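Local coordinates for protein acid phosphatase (Bacillus anthracis, PDB 2I33) that probably hydrolyses phosphate monoesters as a magnesium-dependent class C acid phosphatase of the HAD superfamily, at residues A[66-71]-A[216-221]; A[25-30]-A[72-77]; A[32-37]-A[102-107]; A[39-44]-A[176-181]. All coordinates share one frame; numbering follows the deposited sequence.

Overall arrangement
Interactions 1 and 4 meet at the magnesium ion: backbone O of D67 and OD1 of D180 bind it together with D65, and N216 ND2 hydrogen-bonds D180 OD2 at 2.8 Å. Tyrosines tie the other contacts to residues 66-71. In interaction 3, Y37 OH lies 2.5 Å from E68 O; in interaction 4, Y41 OH lies 2.7 Å from T69 O. Interaction 2 joins this network through Y27 OH, 2.8 Å from Y37 OH, and through E68 OE2, 2.7 Å from N73 N. Helix 31-54 serves interactions 3 and 4, whose centres are about 10 Å apart. Interactions 2 and 4 do not touch: their centres are about 18 Å apart and their nearest atoms about 6 Å.

Interaction 1. Residues A[66-71]-A[216-221]; sequences LDETVL and NPMYGD. With MG (magnesium ion), chain C.
E68 and N216 have the nearest CA atoms of two loops, 6.8 Å apart, with E68 in a left-handed conformation (phi 68°). The E68 chain bends at chi2 (47°), which swings its carboxylate to the rim of the Y219 ring. OE1 sits there in the ring plane, and the carboxylate is turned 80° from that plane. Y219 OH donates to E68 OE1; the refined separation of 2.4 Å is very short and its exact value doubtful. The same OH accepts from a magnesium-bound water at 2.8 Å. Around this point D67 binds the metal through its backbone O, at 2.1 Å, as expected for the second aspartate of the HAD-type DxDx(T/V) motif, while its carboxylate turns to N73 and R126. The loop is wound into a turn here: L66 O accepts from the N atoms of T69, V70 and L71, consistent with the HAD squiggle. N216 ND2, bonded to D180, lies 3.2 Å above one face of the Y219 ring, toward its rim, and 3.5 Å from E68 CG. An Asx turn fixes this amide, N216 OD1 accepting from M218 N at 2.9 Å. M218 CE then packs against E68 CG, 3.6 Å away.

Interaction 2. Residues A[25-30]-A[72-77]; sequences LWYQTA and DNSPHQ
Y27 and D72 both hold CG anti to the backbone N (chi1 -168° and -176°), and these torsions set the tyrosine ring beside the carboxylate. D72 OD1 comes in at the ring edge, near its plane, 3.5 Å from Y27 CE2, and the carboxylate stands 84° from the ring. Next to it the extended Q28 chain runs over S74: Q28 CG approaches S74 CB at 3.4 Å, and Q28 NE2 donates to S74 OG at 3.0 Å, with the oxygen close to the amide plane. S74 OG passes its own hydrogen on to D72 OD1 at 2.7 Å, from the syn side. That carboxylate oxygen also takes S74 N at 2.8 Å, nearly straight, so two bonds from one residue grip it and hold the carboxylate in place. D72 OD2 is engaged as well: a water bridges it to Y27 O, donating to OD2 at 2.7 Å. Both Y27 and Q28 have a further partner: Y27 OH bonds to Y37, and Q28 OE1 to backbone N of K247 of the second subunit. D72 OD1 accepting from the backbone N two residues on is an Asx turn, here leading into helix 74-83; strand 71-72 pairs antiparallel with strand 101-102 in a small two-stranded sheet, consistent with the flap that follows the HAD squiggle, with two helices inserted between its strands.

Interaction 3. Residues A[32-37]-A[102-107]; sequences EMKALY and ALPGSI
Strand 101-102, the returning arm of what is probably the HAD flap, leads through L103 and P104 into helix 106-115, and here the chain packs against one side of helix 31-54. No hydrogen bond crosses the contact; three helix residues, M33, K34 and Y37, supply its surface. Y37 and P104 have the nearest CA atoms, 5.5 Å apart. The proline ring lies against the base of the tyrosine, CB to CB 3.8 Å, and P104 O comes within 3.4 Å of Y37 CB. Farther round the ring, P104 CG rests on the aliphatic start of K34, 4.0 Å from CB. L103 divides its branches: CD1 touches Y37 CE2 at 3.7 Å, whereas CD2 stands over one face of the ring, 4.2 Å above the plane and toward the rim. F214 stacks on this tyrosine, and Y37 OH bonds to E68 O, which ties the packed ring to the loop that binds the metal. At the start of helix 106-115, L103 O accepts from both S106 OG, at 2.7 Å, and S106 N, while G105 between them adopts positive phi (86°). M33 bends at chi2 (-86°) to present its methyl group to the leucine, and M33 CE meets L103 CD2 at 3.5 Å, tighter than usual for two carbons.

Interaction 4. Residues A[39-44]-A[176-181]; sequences QGYNTG and LFFGDN. With MG (magnesium ion), chain C.
F178 has the largest share of this contact, its ring lying edge-on to the helix backbone. G44, which has no side chain, brings its CA near the ring plane, 3.8 Å from F178 CZ. Y41, three residues before G44, meets F178 as well: the two rings are close to parallel, 14° between planes, but slid so far apart that they barely overlap, with centroids 5.5 Å from each other. What touches is therefore rim against rim, the CD1-CE1 edges of both rings, closest at Y41 CE1 to F178 CD1, 3.8 Å. Two residues back along the strand, L176 CD1 meets G44 O at 3.3 Å. The short axes of helix 39-44 and strand 176-179 run almost exactly antiparallel, at 174°, and 10.3 Å apart, as befits a helix packed on the central parallel sheet of the Rossmann-like HAD core. Strand 172-179 lies beside strand 59-64 in that sheet, and both F178 and L176 bond to V63 through the backbone. Just past the strand end, D180 OD1 binds the magnesium ion at 2.1 Å and OD2 accepts from a metal-bound water at 2.6 Å, consistent with the acidic motif that completes HAD metal sites. F109 and F214 also touch F178. The helix meets the second subunit too: Q39 NE2 bonds to I213 O of that subunit, and T43 packs on its T43.

Interaction 1. Residues A[66-71]-A[216-221]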
# COMPACT_ATOMS: atom_id res chain seq x y z
N LEU A 66 -13.01 -0.86 -9.59
CA LEU A 66 -12.85 0.47 -10.17
C LEU A 66 -12.30 1.44 -9.17
O LEU A 66 -11.21 1.93 -9.33
CB LEU A 66 -14.13 1.01 -10.78
CG LEU A 66 -14.52 0.35 -12.12
CD1 LEU A 66 -15.82 0.84 -12.60
CD2 LEU A 66 -13.45 0.64 -13.17
N ASP A 67 -13.06 1.71 -8.12
CA ASP A 67 -12.72 2.80 -7.21
C ASP A 67 -11.50 2.41 -6.39
O ASP A 67 -11.47 1.40 -5.69
CB ASP A 67 -13.91 3.18 -6.33
CG ASP A 67 -15.09 3.67 -7.15
OD1 ASP A 67 -14.88 4.51 -8.04
OD2 ASP A 67 -16.24 3.16 -6.95
N GLU A 68 -10.49 3.25 -6.47
CA GLU A 68 -9.22 3.03 -5.79
C GLU A 68 -8.42 1.84 -6.36
O GLU A 68 -7.44 1.39 -5.75
CB GLU A 68 -9.38 2.96 -4.29
CG GLU A 68 -9.53 4.35 -3.63
CD GLU A 68 -10.51 5.29 -4.29
OE1 GLU A 68 -11.73 5.14 -4.06
OE2 GLU A 68 -10.03 6.20 -5.00
N THR A 69 -8.78 1.42 -7.56
CA THR A 69 -8.01 0.46 -8.30
C THR A 69 -7.67 1.01 -9.68
O THR A 69 -6.50 1.06 -10.06
CB THR A 69 -8.78 -0.87 -8.41
OG1 THR A 69 -8.96 -1.40 -7.10
CG2 THR A 69 -8.02 -1.81 -9.26
N VAL A 70 -8.70 1.48 -10.40
CA VAL A 70 -8.57 2.13 -11.70
C VAL A 70 -8.85 3.63 -11.57
O VAL A 70 -8.15 4.44 -12.13
CB VAL A 70 -9.50 1.53 -12.76
CG1 VAL A 70 -9.40 2.27 -14.05
CG2 VAL A 70 -9.19 0.03 -12.95
N LEU A 71 -9.91 3.98 -10.86
CA LEU A 71 -10.33 5.39 -10.72
C LEU A 71 -10.05 5.93 -9.33
O LEU A 71 -10.34 5.30 -8.32
CB LEU A 71 -11.84 5.51 -11.00
CG LEU A 71 -12.28 5.15 -12.44
CD1 LEU A 71 -13.80 5.19 -12.56
CD2 LEU A 71 -11.62 6.00 -13.48
N ASN A 216 -5.21 1.17 -0.05
CA ASN A 216 -6.28 2.13 0.23
C ASN A 216 -6.53 2.23 1.74
O ASN A 216 -7.38 1.54 2.31
CB ASN A 216 -7.56 1.73 -0.47
CG ASN A 216 -8.69 2.70 -0.18
OD1 ASN A 216 -8.45 3.71 0.54
ND2 ASN A 216 -9.88 2.43 -0.70
N PRO A 217 -5.78 3.11 2.39
CA PRO A 217 -5.99 3.34 3.82
C PRO A 217 -7.09 4.32 4.14
O PRO A 217 -7.23 4.69 5.31
CB PRO A 217 -4.64 3.94 4.25
CG PRO A 217 -4.23 4.69 3.05
CD PRO A 217 -4.66 3.91 1.86
N MET A 218 -7.82 4.78 3.12
CA MET A 218 -8.84 5.81 3.33
C MET A 218 -10.15 5.22 3.84
O MET A 218 -10.88 5.84 4.62
CB MET A 218 -9.12 6.54 2.03
CG MET A 218 -7.89 7.29 1.45
SD MET A 218 -8.35 8.19 -0.01
CE MET A 218 -8.53 6.81 -1.16
N TYR A 219 -10.47 4.06 3.31
CA TYR A 219 -11.76 3.44 3.52
C TYR A 219 -11.74 2.01 2.98
O TYR A 219 -10.82 1.61 2.27
CB TYR A 219 -12.86 4.25 2.83
CG TYR A 219 -12.85 4.06 1.34
CD1 TYR A 219 -12.24 4.96 0.50
CD2 TYR A 219 -13.43 2.94 0.77
CE1 TYR A 219 -12.24 4.80 -0.85
CE2 TYR A 219 -13.40 2.74 -0.61
CZ TYR A 219 -12.79 3.66 -1.42
OH TYR A 219 -12.78 3.44 -2.78
N GLY A 220 -12.79 1.28 3.30
CA GLY A 220 -12.96 -0.05 2.78
C GLY A 220 -13.48 -1.01 3.81
O GLY A 220 -13.93 -0.62 4.91
N ASP A 221 -13.43 -2.28 3.42
CA ASP A 221 -13.86 -3.35 4.31
C ASP A 221 -13.01 -3.50 5.56
O ASP A 221 -13.49 -3.99 6.58
CB ASP A 221 -13.92 -4.69 3.58
CG ASP A 221 -15.14 -4.82 2.70
OD1 ASP A 221 -15.81 -3.80 2.42
OD2 ASP A 221 -15.40 -5.96 2.27
MG MG C . -12.20 -0.30 -4.59
O HOH W 1 -12.37 0.64 -3.02
O HOH W 2 -12.79 -2.16 -3.77
O HOH W 3 -14.33 0.06 -4.99

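Interaction 2. Residues A[25-30]-A[72-77]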
# COMPACT_ATOMS: atom_id res chain seq x y z
N LEU A 25 -4.26 12.18 2.68
CA LEU A 25 -3.15 12.99 2.22
C LEU A 25 -2.07 12.10 1.58
O LEU A 25 -1.53 12.41 0.54
CB LEU A 25 -2.58 13.74 3.42
CG LEU A 25 -1.51 14.76 3.11
CD1 LEU A 25 -2.00 15.85 2.18
CD2 LEU A 25 -1.09 15.33 4.41
N TRP A 26 -1.79 10.96 2.21
CA TRP A 26 -0.88 9.98 1.64
C TRP A 26 -1.39 9.53 0.26
O TRP A 26 -0.67 9.47 -0.73
CB TRP A 26 -0.78 8.73 2.54
CG TRP A 26 0.16 7.70 2.03
CD1 TRP A 26 1.53 7.69 2.15
CD2 TRP A 26 -0.18 6.51 1.32
NE1 TRP A 26 2.05 6.57 1.55
CE2 TRP A 26 1.02 5.82 1.06
CE3 TRP A 26 -1.38 5.97 0.89
CZ2 TRP A 26 1.05 4.62 0.39
CZ3 TRP A 26 -1.35 4.76 0.24
CH2 TRP A 26 -0.13 4.11 -0.04
N TYR A 27 -2.64 9.17 0.23
CA TYR A 27 -3.19 8.61 -1.00
C TYR A 27 -3.13 9.64 -2.13
O TYR A 27 -2.82 9.31 -3.29
CB TYR A 27 -4.62 8.19 -0.76
CG TYR A 27 -5.12 7.35 -1.90
CD1 TYR A 27 -4.91 5.99 -1.91
CD2 TYR A 27 -5.80 7.92 -2.96
CE1 TYR A 27 -5.36 5.19 -2.98
CE2 TYR A 27 -6.24 7.12 -4.03
CZ TYR A 27 -6.01 5.77 -4.05
OH TYR A 27 -6.46 4.99 -5.09
N GLN A 28 -3.42 10.90 -1.80
CA GLN A 28 -3.46 11.95 -2.80
C GLN A 28 -2.13 12.51 -3.23
O GLN A 28 -2.01 13.01 -4.36
CB GLN A 28 -4.29 13.12 -2.29
CG GLN A 28 -5.72 12.84 -2.31
CD GLN A 28 -6.56 14.10 -2.42
OE1 GLN A 28 -6.40 15.05 -1.65
NE2 GLN A 28 -7.45 14.12 -3.40
N THR A 29 -1.15 12.48 -2.35
CA THR A 29 0.09 13.18 -2.62
C THR A 29 1.31 12.29 -2.64
O THR A 29 2.32 12.69 -3.22
CB THR A 29 0.36 14.35 -1.64
OG1 THR A 29 0.70 13.83 -0.37
CG2 THR A 29 -0.85 15.27 -1.51
N ALA A 30 1.29 11.14 -1.95
CA ALA A 30 2.52 10.39 -1.76
C ALA A 30 3.00 9.72 -3.03
O ALA A 30 2.29 8.91 -3.62
CB ALA A 30 2.40 9.36 -0.67
N ASP A 72 -9.51 7.14 -9.32
CA ASP A 72 -9.10 7.82 -8.11
C ASP A 72 -10.23 8.71 -7.58
O ASP A 72 -10.53 9.74 -8.17
CB ASP A 72 -7.88 8.65 -8.42
CG ASP A 72 -7.30 9.32 -7.21
OD1 ASP A 72 -7.95 9.36 -6.14
OD2 ASP A 72 -6.16 9.83 -7.36
N ASN A 73 -10.82 8.31 -6.46
CA ASN A 73 -11.91 9.10 -5.85
C ASN A 73 -11.45 9.90 -4.68
O ASN A 73 -12.27 10.44 -3.89
CB ASN A 73 -13.03 8.18 -5.43
CG ASN A 73 -13.51 7.40 -6.56
OD1 ASN A 73 -14.18 7.92 -7.45
ND2 ASN A 73 -13.16 6.14 -6.56
N SER A 74 -10.15 10.04 -4.52
CA SER A 74 -9.68 10.74 -3.35
C SER A 74 -10.20 12.20 -3.27
O SER A 74 -10.36 12.69 -2.15
CB SER A 74 -8.17 10.63 -3.20
OG SER A 74 -7.54 11.27 -4.26
N PRO A 75 -10.48 12.90 -4.41
CA PRO A 75 -11.07 14.25 -4.23
C PRO A 75 -12.37 14.25 -3.43
O PRO A 75 -12.69 15.24 -2.77
CB PRO A 75 -11.33 14.72 -5.65
CG PRO A 75 -10.29 13.95 -6.47
CD PRO A 75 -10.23 12.62 -5.84
N HIS A 76 -13.10 13.15 -3.50
CA HIS A 76 -14.30 13.07 -2.69
C HIS A 76 -13.96 12.93 -1.20
O HIS A 76 -14.58 13.56 -0.33
CB HIS A 76 -15.20 11.94 -3.12
CG HIS A 76 -16.42 11.84 -2.30
ND1 HIS A 76 -16.47 11.12 -1.14
CD2 HIS A 76 -17.62 12.46 -2.41
CE1 HIS A 76 -17.66 11.27 -0.58
NE2 HIS A 76 -18.38 12.07 -1.34
N GLN A 77 -12.97 12.12 -0.89
CA GLN A 77 -12.55 11.95 0.50
C GLN A 77 -12.01 13.27 1.05
O GLN A 77 -12.29 13.63 2.20
CB GLN A 77 -11.52 10.84 0.63
CG GLN A 77 -12.00 9.48 0.12
CD GLN A 77 -13.14 8.89 0.91
OE1 GLN A 77 -14.28 8.78 0.42
NE2 GLN A 77 -12.87 8.50 2.14
O HOH W 4 -3.95 10.02 -5.88

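Interaction 3. Residues A[32-37]-A[102-107]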
# COMPACT_ATOMS: atom_id res chain seq x y z
N GLU A 32 4.99 7.34 -2.95
CA GLU A 32 4.94 5.94 -2.53
C GLU A 32 3.66 5.27 -2.97
O GLU A 32 3.66 4.13 -3.43
CB GLU A 32 5.08 5.83 -1.02
CG GLU A 32 6.46 6.09 -0.48
CD GLU A 32 6.86 7.56 -0.36
OE1 GLU A 32 6.08 8.46 -0.71
OE2 GLU A 32 8.00 7.76 0.10
N MET A 33 2.56 6.01 -2.82
CA MET A 33 1.28 5.49 -3.26
C MET A 33 1.35 5.21 -4.76
O MET A 33 1.00 4.16 -5.22
CB MET A 33 0.17 6.49 -2.98
CG MET A 33 -1.17 6.14 -3.56
SD MET A 33 -1.30 6.74 -5.25
CE MET A 33 -3.08 6.71 -5.49
N LYS A 34 1.83 6.18 -5.52
CA LYS A 34 1.92 5.99 -6.98
C LYS A 34 2.79 4.79 -7.31
O LYS A 34 2.45 4.00 -8.18
CB LYS A 34 2.42 7.25 -7.66
CG LYS A 34 1.53 8.45 -7.40
CD LYS A 34 2.13 9.70 -8.00
CE LYS A 34 1.19 10.92 -8.01
NZ LYS A 34 0.26 11.04 -6.87
N ALA A 35 3.91 4.65 -6.61
CA ALA A 35 4.83 3.56 -6.84
C ALA A 35 4.18 2.21 -6.57
O ALA A 35 4.44 1.21 -7.26
CB ALA A 35 6.04 3.71 -5.98
N LEU A 36 3.32 2.15 -5.54
CA LEU A 36 2.62 0.93 -5.24
C LEU A 36 1.63 0.59 -6.35
O LEU A 36 1.43 -0.58 -6.65
CB LEU A 36 1.87 1.05 -3.93
CG LEU A 36 2.82 0.89 -2.75
CD1 LEU A 36 2.35 1.69 -1.53
CD2 LEU A 36 3.01 -0.52 -2.38
N TYR A 37 1.01 1.59 -6.96
CA TYR A 37 0.14 1.35 -8.11
C TYR A 37 0.97 0.87 -9.30
O TYR A 37 0.61 -0.11 -9.93
CB TYR A 37 -0.70 2.58 -8.43
CG TYR A 37 -1.94 2.59 -7.57
CD1 TYR A 37 -1.90 3.12 -6.29
CD2 TYR A 37 -3.12 1.99 -7.97
CE1 TYR A 37 -3.01 3.09 -5.45
CE2 TYR A 37 -4.23 1.95 -7.12
CZ TYR A 37 -4.17 2.50 -5.87
OH TYR A 37 -5.26 2.49 -5.05
N ALA A 102 -7.57 8.34 -13.73
CA ALA A 102 -7.05 6.98 -13.70
C ALA A 102 -5.84 6.91 -12.79
O ALA A 102 -5.01 7.82 -12.74
CB ALA A 102 -6.64 6.50 -15.08
N LEU A 103 -5.74 5.80 -12.08
CA LEU A 103 -4.67 5.56 -11.16
C LEU A 103 -3.41 5.14 -11.90
O LEU A 103 -3.45 4.63 -13.03
CB LEU A 103 -5.11 4.57 -10.10
CG LEU A 103 -6.07 5.16 -9.06
CD1 LEU A 103 -6.96 4.13 -8.34
CD2 LEU A 103 -5.31 5.98 -8.06
N PRO A 104 -2.26 5.36 -11.28
CA PRO A 104 -0.99 5.11 -11.98
C PRO A 104 -0.84 3.72 -12.53
O PRO A 104 -1.09 2.75 -11.83
CB PRO A 104 0.04 5.37 -10.87
CG PRO A 104 -0.66 6.39 -10.00
CD PRO A 104 -2.05 5.86 -9.91
N GLY A 105 -0.50 3.64 -13.82
CA GLY A 105 -0.22 2.37 -14.48
C GLY A 105 -1.46 1.68 -15.01
O GLY A 105 -1.38 0.76 -15.83
N SER A 106 -2.63 2.13 -14.56
CA SER A 106 -3.81 1.35 -14.88
C SER A 106 -4.13 1.34 -16.38
O SER A 106 -4.36 0.28 -16.98
CB SER A 106 -5.01 1.87 -14.09
OG SER A 106 -5.32 3.22 -14.39
N ILE A 107 -4.16 2.52 -16.99
CA ILE A 107 -4.58 2.63 -18.38
C ILE A 107 -3.61 1.88 -19.29
O ILE A 107 -4.03 1.12 -20.16
CB ILE A 107 -4.78 4.09 -18.82
CG1 ILE A 107 -5.86 4.76 -17.95
CG2 ILE A 107 -5.13 4.15 -20.29
CD1 ILE A 107 -7.17 4.06 -17.99

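Interaction 4. Residues A[39-44]-A[176-181]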
# COMPACT_ATOMS: atom_id res chain seq x y z
N GLN A 39 3.78 -0.72 -9.10
CA GLN A 39 4.27 -2.03 -8.75
C GLN A 39 3.19 -3.07 -8.98
O GLN A 39 3.43 -4.14 -9.54
CB GLN A 39 4.64 -2.08 -7.27
CG GLN A 39 5.05 -3.45 -6.77
CD GLN A 39 5.85 -3.35 -5.48
OE1 GLN A 39 7.04 -3.04 -5.51
NE2 GLN A 39 5.16 -3.51 -4.32
N GLY A 40 1.97 -2.74 -8.57
CA GLY A 40 0.85 -3.65 -8.75
C GLY A 40 0.60 -3.91 -10.24
O GLY A 40 0.51 -5.07 -10.69
N TYR A 41 0.53 -2.86 -11.02
CA TYR A 41 0.27 -3.03 -12.45
C TYR A 41 1.43 -3.67 -13.19
O TYR A 41 1.22 -4.46 -14.13
CB TYR A 41 -0.24 -1.74 -13.10
CG TYR A 41 -1.69 -1.48 -12.75
CD1 TYR A 41 -2.70 -2.35 -13.17
CD2 TYR A 41 -2.06 -0.39 -11.95
CE1 TYR A 41 -4.00 -2.12 -12.85
CE2 TYR A 41 -3.39 -0.16 -11.62
CZ TYR A 41 -4.34 -1.04 -12.06
OH TYR A 41 -5.67 -0.85 -11.75
N ASN A 42 2.67 -3.38 -12.77
CA ASN A 42 3.79 -4.07 -13.38
C ASN A 42 3.75 -5.57 -13.11
O ASN A 42 4.04 -6.38 -13.99
CB ASN A 42 5.11 -3.51 -12.88
CG ASN A 42 5.38 -2.12 -13.40
OD1 ASN A 42 4.78 -1.66 -14.39
ND2 ASN A 42 6.29 -1.43 -12.73
N THR A 43 3.45 -5.90 -11.86
CA THR A 43 3.42 -7.28 -11.45
C THR A 43 2.26 -7.94 -12.18
O THR A 43 2.37 -9.06 -12.67
CB THR A 43 3.27 -7.38 -9.94
OG1 THR A 43 4.39 -6.72 -9.34
CG2 THR A 43 3.20 -8.82 -9.50
N GLY A 44 1.14 -7.25 -12.27
CA GLY A 44 -0.00 -7.79 -13.00
C GLY A 44 0.35 -8.08 -14.46
O GLY A 44 -0.04 -9.11 -15.03
N LEU A 176 -6.33 -13.07 -13.45
CA LEU A 176 -5.91 -12.09 -12.46
C LEU A 176 -7.08 -11.29 -11.98
O LEU A 176 -8.01 -11.01 -12.74
CB LEU A 176 -4.93 -11.12 -13.10
CG LEU A 176 -3.54 -11.63 -13.47
CD1 LEU A 176 -2.88 -10.59 -14.36
CD2 LEU A 176 -2.75 -11.87 -12.20
N PHE A 177 -7.01 -10.92 -10.70
CA PHE A 177 -7.91 -9.97 -10.08
C PHE A 177 -7.11 -8.82 -9.53
O PHE A 177 -6.06 -9.04 -8.95
CB PHE A 177 -8.59 -10.61 -8.88
CG PHE A 177 -9.43 -11.76 -9.24
CD1 PHE A 177 -10.78 -11.60 -9.47
CD2 PHE A 177 -8.87 -13.02 -9.38
CE1 PHE A 177 -11.56 -12.66 -9.83
CE2 PHE A 177 -9.66 -14.10 -9.74
CZ PHE A 177 -11.01 -13.91 -9.95
N PHE A 178 -7.63 -7.62 -9.71
CA PHE A 178 -7.00 -6.39 -9.23
C PHE A 178 -7.94 -5.69 -8.27
O PHE A 178 -9.11 -5.48 -8.60
CB PHE A 178 -6.69 -5.43 -10.40
CG PHE A 178 -5.65 -5.97 -11.35
CD1 PHE A 178 -4.35 -5.53 -11.28
CD2 PHE A 178 -5.98 -6.95 -12.27
CE1 PHE A 178 -3.41 -6.04 -12.14
CE2 PHE A 178 -5.04 -7.47 -13.12
CZ PHE A 178 -3.75 -7.01 -13.05
N GLY A 179 -7.44 -5.26 -7.12
CA GLY A 179 -8.31 -4.50 -6.24
C GLY A 179 -7.59 -3.88 -5.06
O GLY A 179 -6.44 -4.16 -4.82
N ASP A 180 -8.32 -3.06 -4.32
CA ASP A 180 -7.79 -2.40 -3.12
C ASP A 180 -8.45 -2.90 -1.86
O ASP A 180 -8.12 -2.46 -0.75
CB ASP A 180 -8.02 -0.90 -3.19
CG ASP A 180 -9.50 -0.55 -3.19
OD1 ASP A 180 -10.16 -0.87 -4.21
OD2 ASP A 180 -9.97 0.05 -2.19
N ASN A 181 -9.40 -3.79 -2.02
CA ASN A 181 -10.19 -4.28 -0.93
C ASN A 181 -10.20 -5.79 -1.08
O ASN A 181 -10.35 -6.31 -2.18
CB ASN A 181 -11.60 -3.72 -1.10
CG ASN A 181 -12.53 -4.09 0.03
OD1 ASN A 181 -12.42 -5.17 0.67
ND2 ASN A 181 -13.50 -3.21 0.27
MG MG C . -12.20 -0.30 -4.59
O HOH W 1 -12.37 0.64 -3.02
O HOH W 2 -12.79 -2.16 -3.77
O HOH W 3 -14.33 0.06 -4.99